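Local coordinates for protein beta-catenin homolog sys-1 (Caenorhabditis elegans, PDB 3C2G) that acts as a transcription coregulator in the Wnt signaling asymmetry pathway, activating or repressing target genes with transcription factors such as pop-1, which it binds directly, at residues Ala7-Ala10 with Ile11-Trp14. Sequence-based numbering, arbitrary orientation.
Sequences AEQA and IRLW
Gln9 and Arg12 meet on the outer side of helix 3-13, where the arginine chain folds back over the turn before it. A bend at chi3 (89°) swings the guanidinium toward the glutamine, so that one of its faces lies over Gln9 CA, off-centre toward the rim. NH2 comes 3.4 Å from Gln9 CG, a contact with the aliphatic part of that chain; the amide beyond it stands nearly upright to the guanidinium, the two planes 80° apart. Leu13, one turn further on, crosses the same glutamine chain at a slant, its CD2 3.8 Å from Gln9 CG and nearly as close to Gln9 CD.

One step round the helix, Glu8 bends at chi2 and brings its carboxylate slantwise across Ile11, OE2 lying 3.8 Å from Ile11 CG2. The same carboxylate stays 5.5 Å from Arg12 NH1, measured from OE2, too far for a salt bridge, although the opposite charges may still attract. Beneath these side chains run i to i+4 backbone bonds from Ile11 N, Arg12 N and Leu13 N to the carbonyls of Ala7, Glu8 and Gln9.

Ala7, Ala10 and Ile11 face inward, packing on helix 20-37, and Ile11 also reaches helix 47-62. Trp14 follows on that inner side, its NE1 hydrogen-bonded to Asp60. This is an amphipathic alpha-helix at the N-terminal end of the all-helical armadillo domain.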
loop_
_atom_site.group_PDB
_atom_site.type_symbol
_atom_site.label_atom_id
_atom_site.label_comp_id
_atom_site.label_asym_id
_atom_site.label_seq_id
_atom_site.Cartn_x
_atom_site.Cartn_y
_atom_site.Cartn_z
ATOM N N ALA A 7 -47.524 -15.051 20.513
ATOM C CA ALA A 7 -46.485 -15.238 19.510
ATOM C C ALA A 7 -46.572 -16.630 18.904
ATOM O O ALA A 7 -46.362 -16.790 17.699
ATOM C CB ALA A 7 -45.113 -15.007 20.102
ATOM N N GLU A 8 -46.884 -17.630 19.731
ATOM C CA GLU A 8 -46.968 -19.003 19.233
ATOM C C GLU A 8 -48.225 -19.269 18.403
ATOM O O GLU A 8 -48.195 -20.087 17.483
ATOM C CB GLU A 8 -46.794 -20.039 20.345
ATOM C CG GLU A 8 -46.553 -21.475 19.820
ATOM C CD GLU A 8 -45.579 -21.546 18.621
ATOM O OE1 GLU A 8 -44.465 -20.968 18.697
ATOM O OE2 GLU A 8 -45.928 -22.194 17.606
ATOM N N GLN A 9 -49.313 -18.569 18.709
ATOM C CA GLN A 9 -50.498 -18.617 17.858
ATOM C C GLN A 9 -50.164 -18.002 16.495
ATOM O O GLN A 9 -50.436 -18.598 15.458
ATOM C CB GLN A 9 -51.696 -17.911 18.518
ATOM C CG GLN A 9 -53.059 -18.374 17.971
ATOM C CD GLN A 9 -54.174 -17.337 18.110
ATOM O OE1 GLN A 9 -53.987 -16.151 17.818
ATOM N NE2 GLN A 9 -55.351 -17.790 18.533
ATOM N N ALA A 10 -49.547 -16.821 16.527
ATOM C CA ALA A 10 -49.067 -16.110 15.337
ATOM C C ALA A 10 -48.178 -16.978 14.433
ATOM O O ALA A 10 -48.381 -17.028 13.215
ATOM C CB ALA A 10 -48.322 -14.837 15.752
ATOM N N ILE A 11 -47.209 -17.661 15.039
ATOM C CA ILE A 11 -46.311 -18.558 14.318
ATOM C C ILE A 11 -47.076 -19.753 13.725
ATOM O O ILE A 11 -46.930 -20.075 12.540
ATOM C CB ILE A 11 -45.128 -18.995 15.238
ATOM C CG1 ILE A 11 -44.148 -17.823 15.403
ATOM C CG2 ILE A 11 -44.414 -20.231 14.691
ATOM C CD1 ILE A 11 -43.277 -17.881 16.632
ATOM N N ARG A 12 -47.908 -20.384 14.555
ATOM C CA ARG A 12 -48.712 -21.532 14.152
ATOM C C ARG A 12 -49.698 -21.177 13.038
ATOM O O ARG A 12 -49.921 -21.974 12.125
ATOM C CB ARG A 12 -49.447 -22.119 15.372
ATOM C CG ARG A 12 -50.529 -23.155 15.043
ATOM C CD ARG A 12 -51.153 -23.784 16.294
ATOM N NE ARG A 12 -52.313 -23.047 16.802
ATOM C CZ ARG A 12 -52.346 -22.407 17.972
ATOM N NH1 ARG A 12 -51.279 -22.408 18.777
ATOM N NH2 ARG A 12 -53.450 -21.764 18.345
ATOM N N LEU A 13 -50.265 -19.977 13.105
ATOM C CA LEU A 13 -51.342 -19.579 12.199
ATOM C C LEU A 13 -50.904 -18.793 10.958
ATOM O O LEU A 13 -51.703 -18.582 10.033
ATOM C CB LEU A 13 -52.416 -18.797 12.973
ATOM C CG LEU A 13 -53.730 -19.493 13.389
ATOM C CD1 LEU A 13 -53.561 -20.935 13.886
ATOM C CD2 LEU A 13 -54.477 -18.650 14.433
ATOM N N TRP A 14 -49.644 -18.362 10.936
ATOM C CA TRP A 14 -49.174 -17.452 9.884
ATOM C C TRP A 14 -49.585 -17.888 8.478
ATOM O O TRP A 14 -50.193 -17.110 7.729
ATOM C CB TRP A 14 -47.653 -17.248 9.944
ATOM C CG TRP A 14 -47.168 -16.350 8.836
ATOM C CD1 TRP A 14 -46.806 -16.728 7.575
ATOM C CD2 TRP A 14 -47.037 -14.920 8.881
ATOM N NE1 TRP A 14 -46.446 -15.625 6.837
ATOM C CE2 TRP A 14 -46.570 -14.503 7.614
ATOM C CE3 TRP A 14 -47.250 -13.952 9.876
ATOM C CZ2 TRP A 14 -46.324 -13.159 7.307
ATOM C CZ3 TRP A 14 -47.005 -12.613 9.573
ATOM C CH2 TRP A 14 -46.546 -12.229 8.297
#